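Local coordinates for protein Aln2 (Streptomyces sp. CM020, PDB 6P7L) that is a noncanonical NTF2-like superfamily protein with a SnoaL-like domain that probably takes part in the biosynthesis of the polyketide antibiotic alnumycin, at residues Leu36-Val40 with Met106-Glu110; Met48-Asp52 with Gln98-Phe103; Phe63-Phe69 with Thr78-Ile83; Thr138-Thr144 with Ser156-Asp162. One frame throughout, in Å; residues are numbered along the deposited sequence.

Contact 1 (Leu36-Val40 with Met106-Glu110); sequences LYVEV and MTVEE
L36, Y37 and V40 of helix 34-52 rest on M106, V108 and E110 of strand 98-110 in an apolar helix-on-sheet contact near the start of the helix and the far end of the strand. The two segments run at 124° to each other, with 9.7 Å between their axes. V108 is the hub. Its CG1 meets L36 CD2 at 4.1 Å and V40 CG2 at 4.2 Å, two side chains one helical turn apart, while its CG2 approaches Y37 CD1, crossing the tyrosine at about a right angle. Packing of the N-terminal helix onto a strongly bent sheet is the hallmark of the NTF2-like fold, and within this chain strand 98-110 is the outermost strand on its side of that sheet. E110 runs out over the end of L36: its CB lies 3.6 Å from L36 CD2, and CG anti to the backbone N (chi1 -167°) with an extended chain brings OE2 equally close to that methyl. At the other end, V40 CG1 touches M106 SD at 3.9 Å. Y37 reaches the strand through one water, which lies in the plane of its ring, 2.8 Å from Y37 OH, and donates to M106 O. That same carbonyl takes a hydrogen bond from Q42 of the second subunit.

Contact 2 (Met48-Asp52 with Gln98-Phe103); sequences MHRMD and QPRHWF
M48 meets both H101 and F103: its SD sits 3.6 Å from H101 CG, its CG packs 3.6 Å from F103 CZ, and the sulfur stands obliquely to both rings, a Met-aromatic contact with each. The bend at chi2 (-55°) turns SD toward H101 while CG stays against F103. H49 joins in through its backbone, one water linking H49 O with R100 NH1; the main partner of that arginine is D162 of the third subunit. M51 lays its methyl over a face of H101, CE 3.8 Å from the ring centroid, a CH-pi contact offset toward the rim. D52 ends the helix and holds H101 at two points. OD1 accepts from H101 ND1 at 2.7 Å through its syn lone pair, carboxylate and ring nearly coplanar (21°), and OD2 accepts from H101 N at 2.9 Å. Y121 of the third subunit also bonds OD2. At the start of the strand, Q98 NE2 divides its two N-H groups between D52 O, 2.9 Å away and met from above the carbonyl plane, and P99 O. The carboxylate thus fixes the imidazole's rotation and leaves H101 NE2 turned to a glycerol, probably from the crystallisation liquor. This His-carboxylate pair, set between helix and sheet, is consistent with a pocket wall of an NTF2-like domain.

Contact 3 (Phe63-Phe69 with Thr78-Ile83); sequences FVAGAEF and TGPEAI
A type II beta turn from V64 to A67 leads strand 63-64 into strand 67-70 and brings the chain up against G79, the N-cap of helix 80-90, at the edge of the bent NTF2-like sheet. A67 O accepts a hydrogen bond from G79 N at 2.8 Å, almost straight at 173° and in the carbonyl plane, with T78 CA adding a CA-H...O contact to the same oxygen. E68 and T78 form an antiparallel, non-hydrogen-bonded pair here. G66 occupies the third position of the turn with the positive phi (70°) expected there. Across from it, the carbonyl of G79 accepts from I83 N in the first turn of the helix.

I83 carries the side-chain packing, dropping between two phenylalanines and the corner. Its CG2 stands over one face of F63, 4.2 Å from the ring centroid, and its CD1 reaches F63 CD2 at 3.6 Å. Putting CG1 beside the backbone N (chi1 -68°) turns that branch to F69, where CG1 lies 3.8 Å from F69 CB, and CD1 also touches A67 CB at 4.1 Å. The F63 ring also meets F59 edge-to-face. P80, the first helical residue, packs on the turn: its CG sits 3.3 Å from V64 O, the same carbonyl that accepts from A67 N.

Contact 4 (Thr138-Thr144 with Ser156-Asp162); sequences TCFVRDT and SRVIERD
F140, R142 and T144 pair with E160, V158 and S156 by two backbone hydrogen bonds each, as antiparallel partners in the hairpin of strands 133-148 and 151-161. The last pair is looser, S156 N standing 3.3 Å from T144 O. The ladder runs on past the strand: D162 N donates to T138 O, and T138 OG1 donates to D162 OD2 at 2.6 Å, on the anti lone pair. D162 opens the C-terminal helix and forms a salt bridge with R100 of the second subunit. A water accompanies the ladder, donating to F140 O and V158 O.

Apolar contacts lie on the face carrying C139, V141 and I159. C139 SG touches I159 CG2 at 3.6 Å, and V141 CG1 lies 4.3 Å from I159 CG1.

Charge is concentrated in D143 and R157, which run side by side. The arginine forms a side-on salt bridge, NE to OD1 at 2.8 Å and NH2 to OD2 at 2.9 Å, the latter reached from above the carboxylate plane; guanidinium and carboxylate planes are 34° apart. A bend at chi3 (-65°) swings the guanidinium back to D143. The hydroxyls of Y44 and Y120 also bond D143 OD2, while Q47 takes R157 NH2. On the opposite face, one water joins R142 NH1 to the poorly ordered E160 OE2.

With so many partners, the buried ion pair is probably held in a fixed orientation, and it presents R157 NH1 to a bound glycerol, consistent with one wall of a polar pocket.

How the contacts relate
Going from the N terminus, helix 34-52 opens contacts 1 and 2 in turn, and strand 98-110 closes them in reverse order, contact 2 first and contact 1 last. Contact 3 is a short local closure within the loop that contact 2 spans, so three contacts nest without crossing. Contact 4 follows in series as a hairpin closure. In space it touches contacts 2 and 3, though not contact 1: E68 O is probably hydrogen-bonded to R157 N, F69 packs on R157 and I159, and M48 touches R157. Helix 34-52 is thus tied to edge strand 98-110, and helix 80-90 to strand 67-70 near the other edge; contacts 1, 2 and 4 also face neighbouring subunits.

Contact 1 (Leu36-Val40 with Met106-Glu110)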
loop_
_atom_site.group_PDB
_atom_site.type_symbol
_atom_site.label_atom_id
_atom_site.label_comp_id
_atom_site.label_asym_id
_atom_site.label_seq_id
_atom_site.Cartn_x
_atom_site.Cartn_y
_atom_site.Cartn_z
ATOM N N LEU A 36 -12.405 -13.712 2.315
ATOM C CA LEU A 36 -11.555 -13.532 3.490
ATOM C C LEU A 36 -10.563 -12.406 3.274
ATOM O O LEU A 36 -10.359 -11.563 4.155
ATOM C CB LEU A 36 -10.797 -14.821 3.843
ATOM C CG LEU A 36 -9.862 -14.641 5.043
ATOM C CD1 LEU A 36 -10.749 -14.326 6.261
ATOM C CD2 LEU A 36 -9.035 -15.848 5.301
ATOM N N TYR A 37 -9.923 -12.377 2.098
ATOM C CA TYR A 37 -8.958 -11.315 1.817
ATOM C C TYR A 37 -9.598 -9.931 1.932
ATOM O O TYR A 37 -9.066 -9.027 2.609
ATOM C CB TYR A 37 -8.359 -11.517 0.435
ATOM C CG TYR A 37 -7.272 -10.548 0.169
ATOM C CD1 TYR A 37 -5.977 -10.805 0.622
ATOM C CD2 TYR A 37 -7.523 -9.353 -0.477
ATOM C CE1 TYR A 37 -4.967 -9.918 0.396
ATOM C CE2 TYR A 37 -6.497 -8.438 -0.694
ATOM C CZ TYR A 37 -5.227 -8.748 -0.252
ATOM O OH TYR A 37 -4.178 -7.866 -0.432
ATOM N N VAL A 38 -10.761 -9.758 1.305
ATOM C CA VAL A 38 -11.453 -8.482 1.385
ATOM C C VAL A 38 -11.791 -8.164 2.837
ATOM O O VAL A 38 -11.611 -7.029 3.291
ATOM C CB VAL A 38 -12.702 -8.501 0.495
ATOM C CG1 VAL A 38 -13.597 -7.294 0.736
ATOM C CG2 VAL A 38 -12.288 -8.546 -0.980
ATOM N N GLU A 39 -12.273 -9.162 3.585
ATOM C CA GLU A 39 -12.641 -8.962 4.985
ATOM C C GLU A 39 -11.449 -8.486 5.810
ATOM O O GLU A 39 -11.589 -7.606 6.677
ATOM C CB GLU A 39 -13.191 -10.255 5.561
ATOM C CG GLU A 39 -13.806 -10.070 6.928
ATOM C CD GLU A 39 -14.361 -11.333 7.510
ATOM O OE1 GLU A 39 -14.061 -12.451 6.997
ATOM O OE2 GLU A 39 -15.128 -11.189 8.489
ATOM N N VAL A 40 -10.272 -9.074 5.559
ATOM C CA VAL A 40 -9.047 -8.682 6.243
ATOM C C VAL A 40 -8.655 -7.248 5.893
ATOM O O VAL A 40 -8.303 -6.458 6.778
ATOM C CB VAL A 40 -7.915 -9.681 5.918
ATOM C CG1 VAL A 40 -6.558 -9.166 6.404
ATOM C CG2 VAL A 40 -8.200 -11.041 6.535
ATOM N N MET A 106 1.184 -7.949 2.338
ATOM C CA MET A 106 0.511 -8.738 3.364
ATOM C C MET A 106 0.163 -10.140 2.874
ATOM O O MET A 106 -0.576 -10.288 1.895
ATOM C CB MET A 106 -0.767 -8.042 3.822
ATOM C CG MET A 106 -1.454 -8.768 4.918
ATOM S SD MET A 106 -3.001 -7.941 5.351
ATOM C CE MET A 106 -2.359 -6.370 5.976
ATOM N N THR A 107 0.691 -11.160 3.569
ATOM C CA THR A 107 0.282 -12.547 3.386
ATOM C C THR A 107 -0.910 -12.817 4.302
ATOM O O THR A 107 -1.014 -12.275 5.418
ATOM C CB THR A 107 1.401 -13.560 3.685
ATOM O OG1 THR A 107 1.819 -13.426 5.048
ATOM C CG2 THR A 107 2.598 -13.373 2.725
ATOM N N VAL A 108 -1.798 -13.680 3.836
ATOM C CA VAL A 108 -2.999 -14.056 4.579
ATOM C C VAL A 108 -3.185 -15.567 4.463
ATOM O O VAL A 108 -3.240 -16.090 3.346
ATOM C CB VAL A 108 -4.260 -13.325 4.049
ATOM C CG1 VAL A 108 -5.484 -13.822 4.825
ATOM C CG2 VAL A 108 -4.106 -11.832 4.148
ATOM N N GLU A 109 -3.321 -16.265 5.596
ATOM C CA GLU A 109 -3.540 -17.709 5.599
ATOM C C GLU A 109 -4.672 -18.003 6.564
ATOM O O GLU A 109 -4.664 -17.469 7.673
ATOM C CB GLU A 109 -2.262 -18.457 6.042
ATOM N N GLU A 110 -5.606 -18.863 6.152
ATOM C CA GLU A 110 -6.722 -19.281 6.999
ATOM C C GLU A 110 -6.537 -20.729 7.415
ATOM O O GLU A 110 -6.366 -21.608 6.562
ATOM C CB GLU A 110 -8.069 -19.122 6.283
ATOM C CG GLU A 110 -9.284 -19.246 7.225
ATOM C CD GLU A 110 -10.641 -19.145 6.519
ATOM O OE1 GLU A 110 -11.658 -19.160 7.239
ATOM O OE2 GLU A 110 -10.705 -19.076 5.269
HETATM O O HOH W 1 -1.554 -8.490 0.143
#

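Contact 2 (Met48-Asp52 with Gln98-Phe103)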
loop_
_atom_site.group_PDB
_atom_site.type_symbol
_atom_site.label_atom_id
_atom_site.label_comp_id
_atom_site.label_asym_id
_atom_site.label_seq_id
_atom_site.Cartn_x
_atom_site.Cartn_y
_atom_site.Cartn_z
ATOM N N MET A 48 -6.909 0.709 11.818
ATOM C CA MET A 48 -5.892 1.759 11.820
ATOM C C MET A 48 -6.551 3.142 11.747
ATOM O O MET A 48 -6.031 4.109 12.330
ATOM C CB MET A 48 -4.895 1.597 10.668
ATOM C CG MET A 48 -3.896 0.460 10.817
ATOM S SD MET A 48 -2.949 0.543 12.371
ATOM C CE MET A 48 -3.935 -0.575 13.248
ATOM N N HIS A 49 -7.698 3.264 11.064
ATOM C CA HIS A 49 -8.389 4.555 11.096
ATOM C C HIS A 49 -8.692 4.954 12.530
ATOM O O HIS A 49 -8.508 6.119 12.911
ATOM C CB HIS A 49 -9.686 4.549 10.294
ATOM C CG HIS A 49 -9.489 4.521 8.802
ATOM N ND1 HIS A 49 -10.539 4.646 7.916
ATOM C CD2 HIS A 49 -8.378 4.371 8.050
ATOM C CE1 HIS A 49 -10.079 4.592 6.677
ATOM N NE2 HIS A 49 -8.770 4.398 6.729
ATOM N N ARG A 50 -9.123 3.988 13.343
ATOM C CA ARG A 50 -9.466 4.289 14.727
ATOM C C ARG A 50 -8.219 4.677 15.501
ATOM O O ARG A 50 -8.212 5.672 16.239
ATOM C CB ARG A 50 -10.146 3.092 15.388
ATOM C CG ARG A 50 -11.493 2.685 14.806
ATOM C CD ARG A 50 -12.087 1.528 15.569
ATOM N NE ARG A 50 -13.318 1.010 14.966
ATOM C CZ ARG A 50 -14.096 0.079 15.517
ATOM N NH1 ARG A 50 -13.797 -0.424 16.706
ATOM N NH2 ARG A 50 -15.171 -0.353 14.874
ATOM N N MET A 51 -7.143 3.905 15.342
ATOM C CA MET A 51 -5.948 4.205 16.113
ATOM C C MET A 51 -5.369 5.550 15.724
ATOM O O MET A 51 -5.042 6.379 16.587
ATOM C CB MET A 51 -4.888 3.149 15.939
ATOM C CG MET A 51 -3.896 3.351 17.087
ATOM S SD MET A 51 -2.894 1.957 17.391
ATOM C CE MET A 51 -2.124 1.849 15.796
ATOM N N ASP A 52 -5.233 5.793 14.420
ATOM C CA ASP A 52 -4.651 7.054 13.958
ATOM C C ASP A 52 -5.551 8.247 14.263
ATOM O O ASP A 52 -5.066 9.385 14.317
ATOM C CB ASP A 52 -4.374 6.997 12.457
ATOM C CG ASP A 52 -3.263 6.011 12.100
ATOM O OD1 ASP A 52 -2.335 5.826 12.916
ATOM O OD2 ASP A 52 -3.306 5.432 10.999
ATOM N N GLN A 98 0.072 14.302 13.240
ATOM C CA GLN A 98 -0.898 13.314 12.774
ATOM C C GLN A 98 -0.212 12.069 12.258
ATOM O O GLN A 98 0.411 12.115 11.180
ATOM C CB GLN A 98 -1.773 13.911 11.668
ATOM C CG GLN A 98 -2.814 12.904 11.094
ATOM C CD GLN A 98 -3.816 12.414 12.140
ATOM O OE1 GLN A 98 -4.590 13.196 12.705
ATOM N NE2 GLN A 98 -3.812 11.106 12.385
ATOM N N PRO A 99 -0.340 10.935 12.930
ATOM C CA PRO A 99 0.221 9.694 12.398
ATOM C C PRO A 99 -0.682 9.081 11.354
ATOM O O PRO A 99 -1.905 9.178 11.439
ATOM C CB PRO A 99 0.283 8.784 13.631
ATOM C CG PRO A 99 -0.921 9.250 14.428
ATOM C CD PRO A 99 -0.982 10.737 14.242
ATOM N N ARG A 100 -0.064 8.350 10.428
ATOM C CA ARG A 100 -0.806 7.476 9.525
ATOM C C ARG A 100 -0.025 6.172 9.414
ATOM O O ARG A 100 1.182 6.191 9.138
ATOM C CB ARG A 100 -1.045 8.088 8.134
ATOM C CG ARG A 100 -1.880 9.355 8.147
ATOM C CD ARG A 100 -3.335 9.060 8.420
ATOM N NE ARG A 100 -4.128 10.291 8.538
ATOM C CZ ARG A 100 -5.295 10.356 9.185
ATOM N NH1 ARG A 100 -5.770 9.271 9.759
ATOM N NH2 ARG A 100 -5.974 11.503 9.252
ATOM N N HIS A 101 -0.707 5.055 9.675
ATOM C CA HIS A 101 -0.110 3.726 9.562
ATOM C C HIS A 101 -0.312 3.259 8.129
ATOM O O HIS A 101 -1.403 3.411 7.574
ATOM C CB HIS A 101 -0.739 2.723 10.532
ATOM C CG HIS A 101 -0.203 2.812 11.926
ATOM N ND1 HIS A 101 -0.481 3.871 12.760
ATOM C CD2 HIS A 101 0.639 2.008 12.613
ATOM C CE1 HIS A 101 0.133 3.701 13.913
ATOM N NE2 HIS A 101 0.822 2.580 13.849
ATOM N N TRP A 102 0.749 2.704 7.541
ATOM C CA TRP A 102 0.764 2.165 6.191
ATOM C C TRP A 102 1.177 0.697 6.279
ATOM O O TRP A 102 2.254 0.392 6.798
ATOM C CB TRP A 102 1.769 2.949 5.326
ATOM C CG TRP A 102 1.486 4.376 5.221
ATOM C CD1 TRP A 102 1.806 5.339 6.147
ATOM C CD2 TRP A 102 0.807 5.048 4.164
ATOM N NE1 TRP A 102 1.387 6.575 5.713
ATOM C CE2 TRP A 102 0.751 6.418 4.511
ATOM C CE3 TRP A 102 0.227 4.633 2.962
ATOM C CZ2 TRP A 102 0.156 7.365 3.688
ATOM C CZ3 TRP A 102 -0.381 5.578 2.173
ATOM C CH2 TRP A 102 -0.406 6.920 2.537
ATOM N N PHE A 103 0.342 -0.193 5.759
ATOM C CA PHE A 103 0.637 -1.619 5.695
ATOM C C PHE A 103 0.806 -1.990 4.235
ATOM O O PHE A 103 0.130 -1.412 3.364
ATOM C CB PHE A 103 -0.488 -2.490 6.240
ATOM C CG PHE A 103 -0.792 -2.324 7.689
ATOM C CD1 PHE A 103 -0.023 -1.521 8.531
ATOM C CD2 PHE A 103 -1.852 -3.028 8.230
ATOM C CE1 PHE A 103 -0.357 -1.404 9.856
ATOM C CE2 PHE A 103 -2.176 -2.924 9.544
ATOM C CZ PHE A 103 -1.434 -2.104 10.363
HETATM O O HOH W 2 -8.437 8.261 11.161
#

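Contact 3 (Phe63-Phe69 with Thr78-Ile83)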
loop_
_atom_site.group_PDB
_atom_site.type_symbol
_atom_site.label_atom_id
_atom_site.label_comp_id
_atom_site.label_asym_id
_atom_site.label_seq_id
_atom_site.Cartn_x
_atom_site.Cartn_y
_atom_site.Cartn_z
ATOM N N PHE A 63 -9.709 -6.005 19.699
ATOM C CA PHE A 63 -8.967 -7.135 20.245
ATOM C C PHE A 63 -9.869 -7.978 21.144
ATOM O O PHE A 63 -10.776 -7.468 21.801
ATOM C CB PHE A 63 -7.741 -6.656 21.058
ATOM C CG PHE A 63 -6.622 -6.147 20.207
ATOM C CD1 PHE A 63 -6.682 -4.874 19.652
ATOM C CD2 PHE A 63 -5.508 -6.926 19.965
ATOM C CE1 PHE A 63 -5.676 -4.421 18.840
ATOM C CE2 PHE A 63 -4.486 -6.455 19.144
ATOM C CZ PHE A 63 -4.600 -5.218 18.583
ATOM N N VAL A 64 -9.632 -9.295 21.146
ATOM C CA VAL A 64 -10.390 -10.191 22.018
ATOM C C VAL A 64 -9.831 -10.186 23.435
ATOM O O VAL A 64 -8.710 -9.760 23.702
ATOM C CB VAL A 64 -10.434 -11.622 21.453
ATOM C CG1 VAL A 64 -11.040 -11.611 20.073
ATOM C CG2 VAL A 64 -9.052 -12.258 21.487
ATOM N N ALA A 65 -10.638 -10.696 24.364
ATOM C CA ALA A 65 -10.170 -10.872 25.731
ATOM C C ALA A 65 -8.904 -11.729 25.733
ATOM O O ALA A 65 -8.795 -12.706 24.991
ATOM C CB ALA A 65 -11.238 -11.531 26.593
ATOM N N GLY A 66 -7.936 -11.349 26.553
ATOM C CA GLY A 66 -6.679 -12.084 26.593
ATOM C C GLY A 66 -5.785 -11.961 25.373
ATOM O O GLY A 66 -4.773 -12.668 25.308
ATOM N N ALA A 67 -6.086 -11.056 24.438
ATOM C CA ALA A 67 -5.216 -10.852 23.275
ATOM C C ALA A 67 -3.810 -10.466 23.728
ATOM O O ALA A 67 -3.618 -9.816 24.753
ATOM C CB ALA A 67 -5.771 -9.768 22.362
ATOM N N GLU A 68 -2.812 -10.927 22.992
ATOM C CA GLU A 68 -1.418 -10.647 23.318
ATOM C C GLU A 68 -0.858 -9.681 22.289
ATOM O O GLU A 68 -0.963 -9.931 21.082
ATOM C CB GLU A 68 -0.580 -11.921 23.336
ATOM C CG GLU A 68 -0.352 -12.515 24.710
ATOM C CD GLU A 68 0.163 -13.943 24.643
ATOM O OE1 GLU A 68 -0.340 -14.793 25.407
ATOM O OE2 GLU A 68 1.071 -14.211 23.828
ATOM N N PHE A 69 -0.287 -8.575 22.766
ATOM C CA PHE A 69 0.302 -7.549 21.916
ATOM C C PHE A 69 1.768 -7.451 22.300
ATOM O O PHE A 69 2.089 -6.903 23.362
ATOM C CB PHE A 69 -0.413 -6.208 22.104
ATOM C CG PHE A 69 -0.133 -5.209 21.028
ATOM C CD1 PHE A 69 1.149 -4.757 20.795
ATOM C CD2 PHE A 69 -1.165 -4.697 20.248
ATOM C CE1 PHE A 69 1.406 -3.830 19.794
ATOM C CE2 PHE A 69 -0.896 -3.769 19.267
ATOM C CZ PHE A 69 0.371 -3.344 19.032
ATOM N N THR A 78 -1.221 -7.632 27.639
ATOM C CA THR A 78 -2.209 -8.705 27.623
ATOM C C THR A 78 -3.582 -8.122 27.919
ATOM O O THR A 78 -3.810 -7.540 28.987
ATOM C CB THR A 78 -1.876 -9.804 28.627
ATOM O OG1 THR A 78 -0.539 -10.233 28.380
ATOM C CG2 THR A 78 -2.825 -10.981 28.466
ATOM N N GLY A 79 -4.498 -8.342 26.993
ATOM C CA GLY A 79 -5.865 -7.923 27.149
ATOM C C GLY A 79 -6.136 -6.565 26.543
ATOM O O GLY A 79 -5.263 -5.702 26.452
ATOM N N PRO A 80 -7.380 -6.353 26.115
ATOM C CA PRO A 80 -7.692 -5.100 25.403
ATOM C C PRO A 80 -7.503 -3.858 26.256
ATOM O O PRO A 80 -7.127 -2.814 25.714
ATOM C CB PRO A 80 -9.169 -5.277 24.971
ATOM C CG PRO A 80 -9.400 -6.743 24.960
ATOM C CD PRO A 80 -8.479 -7.342 26.026
ATOM N N GLU A 81 -7.770 -3.917 27.568
ATOM C CA GLU A 81 -7.579 -2.726 28.404
ATOM C C GLU A 81 -6.107 -2.313 28.446
ATOM O O GLU A 81 -5.781 -1.115 28.360
ATOM C CB GLU A 81 -8.153 -2.952 29.796
ATOM C CG GLU A 81 -9.697 -3.077 29.749
ATOM C CD GLU A 81 -10.381 -3.025 31.076
ATOM O OE1 GLU A 81 -9.683 -2.940 32.097
ATOM O OE2 GLU A 81 -11.644 -3.069 31.089
ATOM N N ALA A 82 -5.203 -3.281 28.602
ATOM C CA ALA A 82 -3.778 -2.957 28.586
ATOM C C ALA A 82 -3.360 -2.451 27.208
ATOM O O ALA A 82 -2.512 -1.562 27.092
ATOM C CB ALA A 82 -2.941 -4.186 28.973
ATOM N N ILE A 83 -3.934 -3.022 26.153
ATOM C CA ILE A 83 -3.604 -2.594 24.800
ATOM C C ILE A 83 -4.082 -1.164 24.564
ATOM O O ILE A 83 -3.377 -0.347 23.938
ATOM C CB ILE A 83 -4.216 -3.593 23.799
ATOM C CG1 ILE A 83 -3.502 -4.962 23.905
ATOM C CG2 ILE A 83 -4.113 -3.106 22.371
ATOM C CD1 ILE A 83 -4.203 -6.109 23.202
#

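Contact 4 (Thr138-Thr144 with Ser156-Asp162)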
loop_
_atom_site.group_PDB
_atom_site.type_symbol
_atom_site.label_atom_id
_atom_site.label_comp_id
_atom_site.label_asym_id
_atom_site.label_seq_id
_atom_site.Cartn_x
_atom_site.Cartn_y
_atom_site.Cartn_z
ATOM N N THR A 138 10.702 1.030 9.653
ATOM C CA THR A 138 9.750 0.045 9.196
ATOM C C THR A 138 9.726 -1.143 10.156
ATOM O O THR A 138 10.654 -1.381 10.930
ATOM C CB THR A 138 10.081 -0.376 7.777
ATOM O OG1 THR A 138 11.422 -0.813 7.713
ATOM C CG2 THR A 138 9.935 0.779 6.822
ATOM N N CYS A 139 8.595 -1.841 10.146
ATOM C CA CYS A 139 8.341 -3.005 10.981
ATOM C C CYS A 139 7.871 -4.169 10.126
ATOM O O CYS A 139 7.209 -3.996 9.095
ATOM C CB CYS A 139 7.223 -2.723 12.026
ATOM S SG CYS A 139 7.661 -1.494 13.265
ATOM N N PHE A 140 8.164 -5.363 10.605
ATOM C CA PHE A 140 7.554 -6.574 10.093
ATOM C C PHE A 140 6.613 -7.092 11.155
ATOM O O PHE A 140 7.033 -7.361 12.291
ATOM C CB PHE A 140 8.587 -7.617 9.766
ATOM C CG PHE A 140 8.035 -8.774 8.982
ATOM C CD1 PHE A 140 7.473 -9.868 9.611
ATOM C CD2 PHE A 140 8.060 -8.746 7.605
ATOM C CE1 PHE A 140 6.979 -10.942 8.880
ATOM C CE2 PHE A 140 7.550 -9.836 6.853
ATOM C CZ PHE A 140 7.019 -10.912 7.508
ATOM N N VAL A 141 5.343 -7.236 10.780
ATOM C CA VAL A 141 4.269 -7.511 11.721
ATOM C C VAL A 141 3.673 -8.878 11.420
ATOM O O VAL A 141 3.459 -9.236 10.253
ATOM C CB VAL A 141 3.178 -6.425 11.671
ATOM C CG1 VAL A 141 2.197 -6.681 12.787
ATOM C CG2 VAL A 141 3.787 -5.077 11.821
ATOM N N ARG A 142 3.407 -9.641 12.479
ATOM C CA ARG A 142 2.688 -10.906 12.381
ATOM C C ARG A 142 1.472 -10.838 13.302
ATOM O O ARG A 142 1.609 -10.602 14.509
ATOM C CB ARG A 142 3.574 -12.109 12.730
ATOM C CG ARG A 142 4.647 -12.395 11.712
ATOM C CD ARG A 142 5.191 -13.783 11.848
ATOM N NE ARG A 142 5.945 -14.154 10.647
ATOM C CZ ARG A 142 7.195 -13.799 10.400
ATOM N NH1 ARG A 142 7.862 -13.055 11.267
ATOM N NH2 ARG A 142 7.769 -14.194 9.278
ATOM N N ASP A 143 0.284 -11.075 12.737
ATOM C CA ASP A 143 -0.958 -11.070 13.490
ATOM C C ASP A 143 -1.644 -12.431 13.428
ATOM O O ASP A 143 -1.490 -13.183 12.460
ATOM C CB ASP A 143 -1.985 -10.061 12.916
ATOM C CG ASP A 143 -1.672 -8.619 13.233
ATOM O OD1 ASP A 143 -0.908 -8.345 14.187
ATOM O OD2 ASP A 143 -2.205 -7.765 12.454
ATOM N N THR A 144 -2.474 -12.720 14.421
ATOM C CA THR A 144 -3.508 -13.731 14.251
ATOM C C THR A 144 -4.846 -13.050 14.504
ATOM O O THR A 144 -4.967 -12.203 15.412
ATOM C CB THR A 144 -3.358 -14.950 15.180
ATOM O OG1 THR A 144 -3.677 -14.573 16.521
ATOM C CG2 THR A 144 -1.963 -15.518 15.091
ATOM N N SER A 156 -3.624 -11.803 18.388
ATOM C CA SER A 156 -2.197 -11.709 18.642
ATOM C C SER A 156 -1.645 -10.677 17.684
ATOM O O SER A 156 -2.100 -10.602 16.545
ATOM C CB SER A 156 -1.492 -13.097 18.373
ATOM O OG SER A 156 -0.081 -12.982 18.266
ATOM N N ARG A 157 -0.706 -9.854 18.141
ATOM C CA ARG A 157 0.042 -8.972 17.253
ATOM C C ARG A 157 1.489 -8.999 17.744
ATOM O O ARG A 157 1.733 -8.780 18.938
ATOM C CB ARG A 157 -0.510 -7.548 17.264
ATOM C CG ARG A 157 0.333 -6.563 16.475
ATOM C CD ARG A 157 -0.415 -5.331 15.997
ATOM N NE ARG A 157 -1.430 -5.733 15.054
ATOM C CZ ARG A 157 -2.529 -5.045 14.744
ATOM N NH1 ARG A 157 -2.752 -3.841 15.275
ATOM N NH2 ARG A 157 -3.402 -5.585 13.893
ATOM N N VAL A 158 2.435 -9.264 16.845
ATOM C CA VAL A 158 3.867 -9.259 17.187
ATOM C C VAL A 158 4.578 -8.330 16.211
ATOM O O VAL A 158 4.521 -8.547 14.998
ATOM C CB VAL A 158 4.473 -10.671 17.115
ATOM C CG1 VAL A 158 5.986 -10.644 17.412
ATOM C CG2 VAL A 158 3.752 -11.632 18.070
ATOM N N ILE A 159 5.241 -7.306 16.725
ATOM C CA ILE A 159 5.912 -6.294 15.912
ATOM C C ILE A 159 7.418 -6.493 16.037
ATOM O O ILE A 159 7.948 -6.513 17.153
ATOM C CB ILE A 159 5.518 -4.880 16.368
ATOM C CG1 ILE A 159 4.016 -4.668 16.126
ATOM C CG2 ILE A 159 6.339 -3.838 15.652
ATOM C CD1 ILE A 159 3.450 -3.492 16.854
ATOM N N GLU A 160 8.109 -6.659 14.907
ATOM C CA GLU A 160 9.572 -6.693 14.877
ATOM C C GLU A 160 10.018 -5.409 14.191
ATOM O O GLU A 160 9.666 -5.179 13.026
ATOM C CB GLU A 160 10.094 -7.930 14.135
ATOM C CG GLU A 160 9.841 -9.225 14.910
ATOM C CD GLU A 160 10.440 -10.440 14.244
ATOM O OE1 GLU A 160 11.303 -10.271 13.358
ATOM O OE2 GLU A 160 10.054 -11.567 14.614
ATOM N N ARG A 161 10.738 -4.552 14.913
ATOM C CA ARG A 161 11.147 -3.274 14.346
ATOM C C ARG A 161 12.476 -3.419 13.627
ATOM O O ARG A 161 13.436 -3.974 14.183
ATOM C CB ARG A 161 11.238 -2.192 15.421
ATOM C CG ARG A 161 10.623 -0.898 14.893
ATOM C CD ARG A 161 10.383 0.082 15.970
ATOM N NE ARG A 161 11.630 0.743 16.313
ATOM C CZ ARG A 161 11.825 1.446 17.417
ATOM N NH1 ARG A 161 10.847 1.578 18.300
ATOM N NH2 ARG A 161 12.997 2.014 17.627
ATOM N N ASP A 162 12.522 -2.945 12.376
ATOM C CA ASP A 162 13.670 -3.255 11.537
ATOM C C ASP A 162 14.939 -2.611 12.060
ATOM O O ASP A 162 16.020 -3.176 11.873
ATOM C CB ASP A 162 13.402 -2.813 10.102
ATOM C CG ASP A 162 12.477 -3.777 9.343
ATOM O OD1 ASP A 162 12.578 -5.002 9.597
ATOM O OD2 ASP A 162 11.697 -3.306 8.452
HETATM O O HOH W 3 6.834 -9.934 13.611
HETATM O O HOH W 4 7.178 -12.479 14.373
#